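Local coordinates for 11S globulin seed storage protein (Amaranthus hypochondriacus, PDB 3QAC) that probably serves as a nutrient reserve of the amaranth seed, a hexameric 11S globulin built of two cupin domains, at residues Gly81-Met86 / Asp138-Pro143; Leu287-Asp292 / Thr308-Phe313; Leu73-Gln78 / Tyr349-Arg354; Ile162-Ala167 / Pro178-Leu183; Ile386-Gln389 / Gly394-Trp397. One frame throughout, in Å; residues are numbered along the deposited sequence.

Interaction 1 of 5, residues Gly81-Met86 / Asp138-Pro143; sequences GITGMM and DIFAMP
Met-85 and Phe-140 meet because a chi1 of -123° and an extended chi2 carry the methionine sulfur to the edge of the ring. Met-142 has CG anti to the backbone N (chi1 -166°) but bends at chi2, which swings its SD toward the same methionine; a second bend at chi3 turns only the methyl. Met-85 SD lies in the plane of the Phe-140 ring, 5.0 Å from the centroid and 3.7 Å from Phe-140 CE2, an edge-on Met-aromatic contact. The still shorter approach of the Met-85 methyl to this edge is doubtful. The two methionines reach tip to tip, Met-85 CG standing 3.8 Å from Met-142 SD. Thr-83 comes at the ring obliquely, its CG2 3.9 Å from Phe-140 CZ, while its hydroxyl bonds to the carbonyl of Trp-149. The axes of strands 81-86 and 138-142 come within 10.6 Å, their directions differing by 22°. They belong to the two facing sheets of the N-terminal cupin barrel and meet through side chains. Leu-287 and Val-146 close round Met-85, and Leu-134 packs on Phe-140. With an alanine at Met-85, the ring edge would probably lose its sulfur partner and Met-142 its neighbour, opening a gap between the sheets. One thioether at an aromatic edge and a second against the first imply cohesion mainly by dispersion, without directional bonds.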
# COMPACT_ATOMS: atom_id res chain seq x y z
N GLY A 81 20.29 -28.37 -1.93
CA GLY A 81 20.33 -28.21 -3.37
C GLY A 81 20.82 -26.82 -3.65
O GLY A 81 21.44 -26.17 -2.80
N ILE A 82 20.55 -26.36 -4.85
CA ILE A 82 20.97 -25.04 -5.25
C ILE A 82 19.85 -24.38 -6.01
O ILE A 82 19.08 -25.02 -6.72
CB ILE A 82 22.19 -25.10 -6.16
CG1 ILE A 82 21.88 -25.96 -7.39
CG2 ILE A 82 23.39 -25.65 -5.41
CD1 ILE A 82 22.94 -25.88 -8.47
N THR A 83 19.77 -23.07 -5.85
CA THR A 83 18.82 -22.28 -6.59
C THR A 83 19.58 -21.22 -7.37
O THR A 83 20.48 -20.57 -6.84
CB THR A 83 17.78 -21.63 -5.66
OG1 THR A 83 16.89 -20.82 -6.45
CG2 THR A 83 18.45 -20.77 -4.61
N GLY A 84 19.22 -21.08 -8.64
CA GLY A 84 19.72 -19.97 -9.42
C GLY A 84 18.67 -18.88 -9.55
O GLY A 84 17.56 -19.11 -10.02
N MET A 85 19.03 -17.67 -9.13
CA MET A 85 18.18 -16.51 -9.32
C MET A 85 18.70 -15.65 -10.47
O MET A 85 19.87 -15.27 -10.48
CB MET A 85 18.17 -15.70 -8.04
CG MET A 85 16.83 -15.47 -7.46
SD MET A 85 17.12 -15.24 -5.71
CE MET A 85 17.69 -16.89 -5.37
N MET A 86 17.85 -15.35 -11.44
CA MET A 86 18.28 -14.53 -12.57
C MET A 86 17.79 -13.12 -12.37
O MET A 86 16.81 -12.70 -12.98
CB MET A 86 17.77 -15.07 -13.91
CG MET A 86 18.32 -16.44 -14.28
SD MET A 86 17.23 -17.75 -13.70
CE MET A 86 15.98 -17.73 -15.00
N ASP A 138 16.73 -23.39 5.84
CA ASP A 138 16.88 -22.14 5.10
C ASP A 138 15.54 -21.46 4.92
O ASP A 138 14.57 -22.08 4.46
CB ASP A 138 17.51 -22.40 3.73
CG ASP A 138 19.01 -22.17 3.70
OD1 ASP A 138 19.55 -21.49 4.60
OD2 ASP A 138 19.66 -22.65 2.74
N ILE A 139 15.49 -20.18 5.27
CA ILE A 139 14.40 -19.30 4.88
C ILE A 139 14.88 -18.29 3.84
O ILE A 139 15.60 -17.35 4.16
CB ILE A 139 13.84 -18.50 6.04
CG1 ILE A 139 13.22 -19.43 7.08
CG2 ILE A 139 12.78 -17.54 5.55
CD1 ILE A 139 11.77 -19.70 6.84
N PHE A 140 14.45 -18.51 2.62
CA PHE A 140 14.84 -17.73 1.45
C PHE A 140 13.72 -16.76 1.00
O PHE A 140 12.51 -17.10 1.03
CB PHE A 140 15.09 -18.75 0.35
CG PHE A 140 16.10 -18.34 -0.63
CD1 PHE A 140 17.39 -18.84 -0.55
CD2 PHE A 140 15.79 -17.46 -1.63
CE1 PHE A 140 18.36 -18.47 -1.46
CE2 PHE A 140 16.75 -17.08 -2.55
CZ PHE A 140 18.04 -17.59 -2.46
N ALA A 141 14.10 -15.57 0.56
CA ALA A 141 13.14 -14.58 0.05
C ALA A 141 13.25 -14.41 -1.45
O ALA A 141 14.30 -14.05 -1.95
CB ALA A 141 13.34 -13.24 0.74
N MET A 142 12.15 -14.65 -2.16
CA MET A 142 12.06 -14.40 -3.59
C MET A 142 11.26 -13.13 -3.89
O MET A 142 10.06 -13.10 -3.68
CB MET A 142 11.36 -15.58 -4.30
CG MET A 142 11.53 -15.56 -5.81
SD MET A 142 13.27 -15.73 -6.29
CE MET A 142 13.69 -17.27 -5.50
N PRO A 143 11.93 -12.08 -4.39
CA PRO A 143 11.22 -10.84 -4.72
C PRO A 143 10.28 -11.10 -5.87
O PRO A 143 10.51 -12.04 -6.63
CB PRO A 143 12.34 -9.91 -5.19
CG PRO A 143 13.61 -10.49 -4.61
CD PRO A 143 13.39 -11.97 -4.57

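Interaction 2 of 5, residues Leu287-Asp292 / Thr308-Phe313; sequences LAVNVD and TTVNSF
Val-289 lies opposite Val-310 and Val-291 opposite Thr-308, at CA-CA separations of 7.1 and 5.9 Å, the two chains running in opposite directions and joined through side chains. Val-310 is central: its CG2 presses to 3.3 Å from Val-291 CG1, tighter than usual van der Waals contact, the two side chains meeting at about a right angle. Against Val-289 it comes tip to tip, CG1 to CG1 and CG2 to CG2, each pair 4.0 Å apart. Val-289 accepts a nearly eclipsed first torsion (chi1 -15°) there. Strand 288-290 lies at the margin of the sheet of the N-terminal cupin domain, whereas strand 305-310 belongs to the C-terminal one, so these valines help seal the seam between the two cupin domains. Ile-139 from strand 138-142 adds to the cluster, touching both Val-291 and Val-310. Thr-308 crosses Val-291 at a slant and offers its methyl, CG2 being 3.9 Å from Val-291 CG1. Val-291 itself sits within an Asx turn, in which Asp-292 N donates to Asn-290 OD1 at 2.9 Å. Asn-290 ND2 in turn bonds to the carbonyl of Glu-136. A second Asx turn follows Val-310, with Phe-313 N bonded to Asn-311 OD1 at 3.1 Å.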
# COMPACT_ATOMS: atom_id res chain seq x y z
N LEU A 287 20.29 -13.76 0.50
CA LEU A 287 18.84 -13.76 0.33
C LEU A 287 18.18 -14.84 1.17
O LEU A 287 17.02 -15.21 0.94
CB LEU A 287 18.46 -13.95 -1.14
CG LEU A 287 18.66 -12.71 -2.01
CD1 LEU A 287 18.34 -13.03 -3.44
CD2 LEU A 287 17.78 -11.60 -1.50
N ALA A 288 18.92 -15.34 2.16
CA ALA A 288 18.43 -16.39 3.04
C ALA A 288 19.08 -16.29 4.41
O ALA A 288 20.18 -15.76 4.53
CB ALA A 288 18.70 -17.75 2.44
N VAL A 289 18.39 -16.77 5.44
CA VAL A 289 19.06 -17.10 6.69
C VAL A 289 18.56 -18.46 7.19
O VAL A 289 17.37 -18.78 7.11
CB VAL A 289 18.94 -16.01 7.80
CG1 VAL A 289 18.48 -14.66 7.26
CG2 VAL A 289 18.04 -16.48 8.93
N ASN A 290 19.47 -19.26 7.70
CA ASN A 290 19.11 -20.56 8.22
C ASN A 290 18.61 -20.44 9.65
O ASN A 290 19.35 -19.99 10.54
CB ASN A 290 20.29 -21.51 8.13
CG ASN A 290 19.88 -22.94 8.26
OD1 ASN A 290 19.47 -23.36 9.33
ND2 ASN A 290 19.98 -23.69 7.17
N VAL A 291 17.35 -20.80 9.88
CA VAL A 291 16.75 -20.62 11.19
C VAL A 291 17.04 -21.81 12.10
O VAL A 291 16.61 -21.84 13.25
CB VAL A 291 15.22 -20.39 11.11
CG1 VAL A 291 14.93 -19.03 10.53
CG2 VAL A 291 14.59 -21.47 10.28
N ASP A 292 17.76 -22.79 11.57
CA ASP A 292 18.20 -23.90 12.40
C ASP A 292 19.49 -23.58 13.16
O ASP A 292 20.01 -24.39 13.93
CB ASP A 292 18.35 -25.17 11.56
CG ASP A 292 17.02 -25.84 11.34
OD1 ASP A 292 16.08 -25.48 12.09
OD2 ASP A 292 16.92 -26.74 10.46
N THR A 308 13.08 -18.42 16.47
CA THR A 308 14.10 -17.76 15.67
C THR A 308 13.42 -16.95 14.59
O THR A 308 12.66 -17.50 13.79
CB THR A 308 15.04 -18.78 15.02
OG1 THR A 308 15.74 -19.49 16.04
CG2 THR A 308 16.04 -18.08 14.12
N THR A 309 13.66 -15.64 14.58
CA THR A 309 12.96 -14.77 13.65
C THR A 309 13.80 -14.41 12.45
O THR A 309 15.00 -14.21 12.55
CB THR A 309 12.44 -13.49 14.31
OG1 THR A 309 13.56 -12.65 14.65
CG2 THR A 309 11.67 -13.81 15.57
N VAL A 310 13.15 -14.36 11.29
CA VAL A 310 13.75 -13.77 10.11
C VAL A 310 12.95 -12.52 9.79
O VAL A 310 11.75 -12.59 9.48
CB VAL A 310 13.66 -14.69 8.91
CG1 VAL A 310 14.51 -14.13 7.77
CG2 VAL A 310 14.10 -16.06 9.29
N ASN A 311 13.63 -11.38 9.88
CA ASN A 311 13.05 -10.11 9.51
C ASN A 311 14.06 -9.26 8.76
O ASN A 311 15.00 -9.78 8.18
CB ASN A 311 12.49 -9.38 10.73
CG ASN A 311 13.56 -9.08 11.78
OD1 ASN A 311 14.76 -9.07 11.49
ND2 ASN A 311 13.12 -8.84 13.01
N SER A 312 13.85 -7.95 8.75
CA SER A 312 14.61 -7.04 7.91
C SER A 312 16.03 -6.81 8.40
O SER A 312 16.85 -6.25 7.68
CB SER A 312 13.89 -5.70 7.82
OG SER A 312 12.63 -5.83 7.20
N PHE A 313 16.32 -7.22 9.63
CA PHE A 313 17.65 -7.01 10.22
C PHE A 313 18.63 -8.13 9.87
O PHE A 313 19.77 -7.87 9.51
CB PHE A 313 17.55 -6.79 11.73
CG PHE A 313 16.50 -5.79 12.09
CD1 PHE A 313 16.70 -4.44 11.84
CD2 PHE A 313 15.29 -6.20 12.64
CE1 PHE A 313 15.72 -3.51 12.15
CE2 PHE A 313 14.30 -5.28 12.95
CZ PHE A 313 14.51 -3.93 12.70

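Interaction 3 of 5, residues Leu73-Gln78 / Tyr349-Arg354; sequences LIYIEQ and YCVRGR
Glu-77 and Tyr-349 meet at about a right angle across the interface of the two cupin domains, each projecting from its own domain's sheet toward the other. The axes of strands 73-78 and 349-351 approach to 9.8 Å with directions 35° apart, and side chains span the interval. Tyr-349 has CG anti to the backbone N (chi1 177°), which sends its hydroxyl out to the carboxylate. The phenol donates a short hydrogen bond to Glu-77 OE2, which receives it nearly in line with its own C-O bond. The carboxylate is turned 33° from the ring plane, yet OE2 itself lies in that plane at the ring edge. Arg-54 holds the same hydroxyl from elsewhere, while Arg-374 makes a long, weak ion pair with Glu-77 OE1; these positive charges would probably favour the ionised carboxylate. Val-351 fills the apolar half of the contact. It slides past the glutamate chain in the opposite direction, Glu-77 CG to Val-351 CG1 being 4.1 Å, and crosses Tyr-75 at about a right angle, with CG2 4.0 Å from Tyr-75 CE2. Tyr-75 sends its own hydroxyl to Lys-327. Each segment contains a classic beta bulge, at Glu-77 and Gln-78 and again at Val-351 and Arg-352, a correspondence consistent with the duplicated domains of a bicupin. Tyr-349 OH lies 2.6 Å from Glu-77 OE2, and Tyr-349 CE2 3.4 Å from the same oxygen.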
# COMPACT_ATOMS: atom_id res chain seq x y z
N LEU A 73 8.25 -16.42 0.20
CA LEU A 73 9.06 -16.75 1.34
C LEU A 73 9.14 -18.25 1.30
O LEU A 73 8.11 -18.93 1.33
CB LEU A 73 8.35 -16.31 2.61
CG LEU A 73 9.22 -15.61 3.64
CD1 LEU A 73 10.02 -14.51 2.96
CD2 LEU A 73 8.35 -15.04 4.74
N ILE A 74 10.36 -18.77 1.22
CA ILE A 74 10.58 -20.19 1.05
C ILE A 74 11.31 -20.77 2.26
O ILE A 74 12.33 -20.26 2.70
CB ILE A 74 11.41 -20.44 -0.19
CG1 ILE A 74 10.75 -19.75 -1.40
CG2 ILE A 74 11.57 -21.92 -0.41
CD1 ILE A 74 11.64 -19.53 -2.58
N TYR A 75 10.76 -21.84 2.82
CA TYR A 75 11.47 -22.58 3.84
C TYR A 75 11.85 -23.94 3.28
O TYR A 75 11.01 -24.65 2.73
CB TYR A 75 10.63 -22.73 5.10
CG TYR A 75 11.27 -23.60 6.16
CD1 TYR A 75 12.32 -23.13 6.92
CD2 TYR A 75 10.80 -24.87 6.42
CE1 TYR A 75 12.91 -23.90 7.88
CE2 TYR A 75 11.37 -25.66 7.39
CZ TYR A 75 12.43 -25.17 8.12
OH TYR A 75 13.01 -25.94 9.09
N ILE A 76 13.13 -24.27 3.40
CA ILE A 76 13.64 -25.56 2.96
C ILE A 76 13.40 -26.51 4.12
O ILE A 76 14.12 -26.47 5.12
CB ILE A 76 15.13 -25.48 2.63
CG1 ILE A 76 15.37 -24.49 1.48
CG2 ILE A 76 15.68 -26.84 2.28
CD1 ILE A 76 14.43 -24.66 0.30
N GLU A 77 12.38 -27.34 3.99
CA GLU A 77 11.97 -28.19 5.08
C GLU A 77 12.94 -29.34 5.19
O GLU A 77 13.23 -29.84 6.28
CB GLU A 77 10.57 -28.75 4.81
CG GLU A 77 10.04 -29.58 5.96
CD GLU A 77 8.85 -30.43 5.57
OE1 GLU A 77 8.97 -31.68 5.62
OE2 GLU A 77 7.79 -29.86 5.22
N GLN A 78 13.44 -29.75 4.04
CA GLN A 78 14.23 -30.97 3.96
C GLN A 78 15.17 -30.89 2.79
O GLN A 78 14.84 -30.34 1.75
CB GLN A 78 13.30 -32.16 3.77
CG GLN A 78 13.96 -33.52 3.97
CD GLN A 78 12.98 -34.68 3.74
OE1 GLN A 78 12.69 -35.03 2.60
NE2 GLN A 78 12.48 -35.26 4.83
N TYR A 349 2.91 -23.27 9.61
CA TYR A 349 3.07 -24.59 9.04
C TYR A 349 3.77 -25.50 10.03
O TYR A 349 4.84 -25.15 10.57
CB TYR A 349 3.98 -24.44 7.86
CG TYR A 349 4.32 -25.72 7.16
CD1 TYR A 349 3.41 -26.33 6.31
CD2 TYR A 349 5.57 -26.29 7.31
CE1 TYR A 349 3.72 -27.48 5.65
CE2 TYR A 349 5.90 -27.45 6.64
CZ TYR A 349 4.96 -28.04 5.81
OH TYR A 349 5.26 -29.20 5.13
N CYS A 350 3.20 -26.68 10.27
CA CYS A 350 3.84 -27.61 11.17
C CYS A 350 4.90 -28.42 10.45
O CYS A 350 4.61 -29.13 9.48
CB CYS A 350 2.86 -28.56 11.83
SG CYS A 350 3.73 -29.74 12.88
N VAL A 351 6.12 -28.31 10.94
CA VAL A 351 7.26 -29.00 10.35
C VAL A 351 7.41 -30.41 10.90
O VAL A 351 7.61 -31.35 10.13
CB VAL A 351 8.57 -28.21 10.57
CG1 VAL A 351 9.76 -28.99 10.05
CG2 VAL A 351 8.49 -26.85 9.88
N ARG A 352 7.36 -30.56 12.22
CA ARG A 352 7.35 -31.90 12.82
C ARG A 352 6.70 -31.89 14.19
O ARG A 352 6.42 -30.83 14.75
CB ARG A 352 8.76 -32.48 12.92
CG ARG A 352 9.65 -31.79 13.93
CD ARG A 352 10.74 -32.73 14.46
NE ARG A 352 10.17 -33.86 15.19
CZ ARG A 352 9.76 -33.81 16.45
NH1 ARG A 352 9.24 -34.88 17.02
NH2 ARG A 352 9.85 -32.68 17.14
N GLY A 353 6.46 -33.07 14.74
CA GLY A 353 5.81 -33.16 16.03
C GLY A 353 4.32 -32.90 15.94
O GLY A 353 3.69 -33.08 14.90
N ARG A 354 3.75 -32.45 17.05
CA ARG A 354 2.31 -32.30 17.15
C ARG A 354 2.02 -31.33 18.27
O ARG A 354 2.74 -31.30 19.27
CB ARG A 354 1.66 -33.65 17.44
CG ARG A 354 0.15 -33.60 17.57
CD ARG A 354 -0.45 -35.01 17.65
NE ARG A 354 -0.16 -35.79 16.45
CZ ARG A 354 -1.02 -35.98 15.44
NH1 ARG A 354 -2.23 -35.43 15.48
NH2 ARG A 354 -0.65 -36.72 14.39

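Interaction 4 of 5, residues Ile162-Ala167 / Pro178-Leu183; sequences ILIDTA and PTRFYL
Pro-178 packs against both Ile-164 and Thr-166, which meet its ring on adjoining sides. Ile-164 meets it at about a right angle and touches it with two branches: CD1 lies 3.8 Å from Pro-178 CG, and CG2 3.9 Å from that same carbon. Thr-166 closes over the nitrogen side, its CG2 3.6 Å from Pro-178 N. Ile-164 CD1 also reaches the edge of the Arg-180 guanidinium, in its plane and 3.8 Å from NH2. A bend at chi3 (-69°) brings that group round to the isoleucine. Further out, the guanidinium is fixed by salt bridges from NH2 to Glu-72 and from NE to Glu-190, with Ser-66 bonded to NH1, so a buried charge is matched while the methyl simply packs at its rim. Thr-166 is placed by an inverse gamma turn centred on Asp-165, whose closing bond from Thr-166 N to Ile-164 O is weak. Beyond Pro-178, residues Thr-179, Phe-181 and Leu-183 pack on a second subunit. Strand 158-164 belongs to one sheet of the N-terminal cupin domain and strand 180-182 to the other; this is side-chain packing between the two sheets of that domain's beta-barrel.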
# COMPACT_ATOMS: atom_id res chain seq x y z
N ILE A 162 6.47 -23.03 0.55
CA ILE A 162 6.49 -21.74 -0.09
C ILE A 162 5.25 -20.93 0.24
O ILE A 162 4.14 -21.33 -0.10
CB ILE A 162 6.62 -21.94 -1.60
CG1 ILE A 162 7.89 -22.76 -1.88
CG2 ILE A 162 6.61 -20.61 -2.33
CD1 ILE A 162 8.10 -23.13 -3.33
N LEU A 163 5.44 -19.82 0.93
CA LEU A 163 4.37 -18.85 1.04
C LEU A 163 4.43 -17.90 -0.15
O LEU A 163 5.49 -17.31 -0.45
CB LEU A 163 4.45 -18.06 2.34
CG LEU A 163 3.35 -16.99 2.37
CD1 LEU A 163 2.20 -17.45 3.22
CD2 LEU A 163 3.89 -15.67 2.87
N ILE A 164 3.29 -17.75 -0.83
CA ILE A 164 3.17 -16.84 -1.96
C ILE A 164 2.24 -15.71 -1.58
O ILE A 164 1.05 -15.92 -1.39
CB ILE A 164 2.61 -17.53 -3.20
CG1 ILE A 164 3.34 -18.85 -3.46
CG2 ILE A 164 2.72 -16.60 -4.41
CD1 ILE A 164 2.79 -19.61 -4.63
N ASP A 165 2.80 -14.51 -1.47
CA ASP A 165 2.06 -13.42 -0.87
C ASP A 165 1.34 -12.61 -1.93
O ASP A 165 1.77 -11.51 -2.30
CB ASP A 165 3.00 -12.54 -0.06
CG ASP A 165 2.30 -11.35 0.53
OD1 ASP A 165 1.07 -11.47 0.69
OD2 ASP A 165 2.97 -10.32 0.83
N THR A 166 0.23 -13.16 -2.40
CA THR A 166 -0.50 -12.61 -3.53
C THR A 166 -1.02 -11.23 -3.20
O THR A 166 -1.18 -10.41 -4.09
CB THR A 166 -1.66 -13.53 -3.91
OG1 THR A 166 -2.33 -13.93 -2.72
CG2 THR A 166 -1.15 -14.78 -4.58
N ALA A 167 -1.28 -10.98 -1.93
CA ALA A 167 -1.76 -9.66 -1.51
C ALA A 167 -0.65 -8.61 -1.33
O ALA A 167 -0.92 -7.48 -0.93
CB ALA A 167 -2.57 -9.79 -0.22
N PRO A 178 -2.12 -17.11 -7.10
CA PRO A 178 -0.82 -16.75 -7.67
C PRO A 178 -0.88 -16.86 -9.19
O PRO A 178 -1.64 -17.66 -9.73
CB PRO A 178 0.12 -17.81 -7.10
CG PRO A 178 -0.51 -18.19 -5.81
CD PRO A 178 -2.01 -18.16 -6.08
N THR A 179 -0.09 -16.04 -9.86
CA THR A 179 0.09 -16.17 -11.28
C THR A 179 1.53 -16.60 -11.49
O THR A 179 2.46 -15.92 -11.04
CB THR A 179 -0.17 -14.86 -11.99
OG1 THR A 179 -1.55 -14.51 -11.80
CG2 THR A 179 0.09 -14.98 -13.46
N ARG A 180 1.70 -17.75 -12.12
CA ARG A 180 3.03 -18.24 -12.39
C ARG A 180 3.35 -18.36 -13.87
O ARG A 180 2.55 -18.90 -14.65
CB ARG A 180 3.28 -19.58 -11.73
CG ARG A 180 4.77 -19.90 -11.69
CD ARG A 180 5.01 -21.08 -10.83
NE ARG A 180 4.75 -20.78 -9.44
CZ ARG A 180 5.68 -20.34 -8.61
NH1 ARG A 180 6.90 -20.17 -9.07
NH2 ARG A 180 5.39 -20.10 -7.35
N PHE A 181 4.53 -17.87 -14.23
CA PHE A 181 5.01 -17.93 -15.60
C PHE A 181 6.25 -18.82 -15.63
O PHE A 181 7.19 -18.60 -14.88
CB PHE A 181 5.40 -16.53 -16.10
CG PHE A 181 4.31 -15.49 -15.98
CD1 PHE A 181 3.71 -14.96 -17.11
CD2 PHE A 181 3.91 -15.01 -14.74
CE1 PHE A 181 2.73 -13.99 -17.02
CE2 PHE A 181 2.93 -14.04 -14.64
CZ PHE A 181 2.34 -13.52 -15.78
N TYR A 182 6.24 -19.85 -16.48
CA TYR A 182 7.41 -20.72 -16.64
C TYR A 182 8.19 -20.37 -17.90
O TYR A 182 7.64 -19.86 -18.89
CB TYR A 182 7.01 -22.20 -16.68
CG TYR A 182 6.83 -22.82 -15.32
CD1 TYR A 182 5.62 -22.75 -14.66
CD2 TYR A 182 7.87 -23.47 -14.70
CE1 TYR A 182 5.44 -23.33 -13.41
CE2 TYR A 182 7.71 -24.04 -13.45
CZ TYR A 182 6.50 -23.98 -12.81
OH TYR A 182 6.35 -24.55 -11.56
N LEU A 183 9.48 -20.67 -17.84
CA LEU A 183 10.41 -20.30 -18.90
C LEU A 183 10.82 -21.51 -19.71
O LEU A 183 11.67 -21.41 -20.60
CB LEU A 183 11.63 -19.64 -18.28
CG LEU A 183 11.31 -18.20 -17.92
CD1 LEU A 183 12.36 -17.60 -17.01
CD2 LEU A 183 11.19 -17.42 -19.22

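Interaction 5 of 5, residues Ile386-Gln389 / Gly394-Trp397; sequences IVKQ and GFEW
Lys-388 lies across Trp-397 at about a right angle, and this is the close half of the contact. Its CD sits over the six-membered ring, 4.0 Å from the centroid and 8° off the normal, a CH-pi contact made by the aliphatic chain. The bend at chi4 (78°) leaves NZ out beside the CE2-CZ2 edge of the indole, 3.8 Å from Trp-397 CZ2, while CE stays over the same face as CD. The half toward Phe-395 is looser: Lys-388 CD stands 4.3 Å from Phe-395 CE1, approaching the ring obliquely. Met-336 and Met-348 complete the buried surroundings of the lysine and the indole. Outward, Glu-396 is partly exposed, and on the other strand Val-387 and Gln-389 pack against Phe-215 and Leu-219 of a third subunit. A serine in place of Lys-388 would probably uncover the indole face, open a gap beside it and leave the ring freer to shift. Strands 385-391 and 394-401 follow each other closely in sequence yet belong to different sheets, so they face each other through side chains. That is a beta arch, joining the two sheets of the C-terminal cupin domain.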
# COMPACT_ATOMS: atom_id res chain seq x y z
N ILE A 386 -3.43 -16.73 20.21
CA ILE A 386 -3.07 -18.11 19.99
C ILE A 386 -2.10 -18.66 21.05
O ILE A 386 -1.24 -17.92 21.55
CB ILE A 386 -2.53 -18.34 18.56
CG1 ILE A 386 -1.89 -19.72 18.45
CG2 ILE A 386 -1.53 -17.25 18.16
CD1 ILE A 386 -1.43 -20.04 17.08
N VAL A 387 -2.28 -19.93 21.41
CA VAL A 387 -1.38 -20.69 22.28
C VAL A 387 -1.00 -22.00 21.59
O VAL A 387 -1.77 -22.59 20.84
CB VAL A 387 -2.02 -20.97 23.67
CG1 VAL A 387 -3.33 -21.75 23.53
CG2 VAL A 387 -1.02 -21.69 24.58
N LYS A 388 0.23 -22.43 21.78
CA LYS A 388 0.70 -23.65 21.15
C LYS A 388 1.22 -24.57 22.24
O LYS A 388 2.15 -24.21 22.97
CB LYS A 388 1.81 -23.37 20.14
CG LYS A 388 1.61 -22.12 19.28
CD LYS A 388 2.62 -22.10 18.13
CE LYS A 388 2.54 -20.82 17.31
NZ LYS A 388 3.22 -19.71 18.02
N GLN A 389 0.62 -25.74 22.37
CA GLN A 389 1.02 -26.69 23.39
C GLN A 389 1.58 -27.94 22.73
O GLN A 389 0.84 -28.72 22.11
CB GLN A 389 -0.15 -27.02 24.29
CG GLN A 389 -0.02 -28.31 25.05
CD GLN A 389 0.47 -28.10 26.45
OE1 GLN A 389 -0.29 -27.70 27.34
NE2 GLN A 389 1.75 -28.37 26.67
N GLY A 394 7.23 -33.11 21.09
CA GLY A 394 7.52 -31.72 20.81
C GLY A 394 6.71 -31.25 19.62
O GLY A 394 5.85 -31.97 19.09
N PHE A 395 6.98 -30.04 19.18
CA PHE A 395 6.22 -29.44 18.10
C PHE A 395 7.07 -28.35 17.48
O PHE A 395 7.61 -27.51 18.18
CB PHE A 395 4.90 -28.87 18.64
CG PHE A 395 4.11 -28.11 17.61
CD1 PHE A 395 4.13 -26.73 17.57
CD2 PHE A 395 3.36 -28.79 16.67
CE1 PHE A 395 3.39 -26.04 16.64
CE2 PHE A 395 2.64 -28.11 15.73
CZ PHE A 395 2.66 -26.74 15.71
N GLU A 396 7.20 -28.39 16.17
CA GLU A 396 8.08 -27.46 15.48
C GLU A 396 7.36 -26.92 14.26
O GLU A 396 6.73 -27.66 13.51
CB GLU A 396 9.37 -28.17 15.09
CG GLU A 396 9.87 -29.05 16.22
OE1 GLU A 396 11.87 -29.22 15.01
OE2 GLU A 396 11.62 -30.50 16.77
N TRP A 397 7.46 -25.62 14.08
CA TRP A 397 6.69 -24.97 13.04
C TRP A 397 7.49 -23.86 12.39
O TRP A 397 8.39 -23.28 13.00
CB TRP A 397 5.46 -24.36 13.68
CG TRP A 397 5.74 -23.14 14.52
CD1 TRP A 397 5.67 -21.84 14.12
CD2 TRP A 397 6.11 -23.11 15.90
NE1 TRP A 397 5.96 -21.00 15.16
CE2 TRP A 397 6.24 -21.76 16.27
CE3 TRP A 397 6.35 -24.10 16.87
CZ2 TRP A 397 6.60 -21.37 17.56
CZ3 TRP A 397 6.70 -23.71 18.14
CH2 TRP A 397 6.82 -22.36 18.48

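Interactions 1, 4 and 5 each join the two sheets within one cupin domain, the first two in the N-terminal and the last in the C-terminal domain, whereas interactions 2 and 3 connect the domains to each other. All but interaction 3 are fully buried; that one is only partly buried and includes a hydrogen bond to a carboxylate that is probably ionised. Sulfur, valine, proline and indole packing dominate elsewhere. Strand 138-142 lies between 288-290 and 72-78, so interactions 1, 2 and 3 share one sheet, and strand 158-164 brings in interaction 4. Interactions 3 and 5 meet through neighbouring strands 346-351 and 394-401. Interactions 4 and 5 stand about 28 Å apart, centre to centre, on opposite sides of the chain's centre.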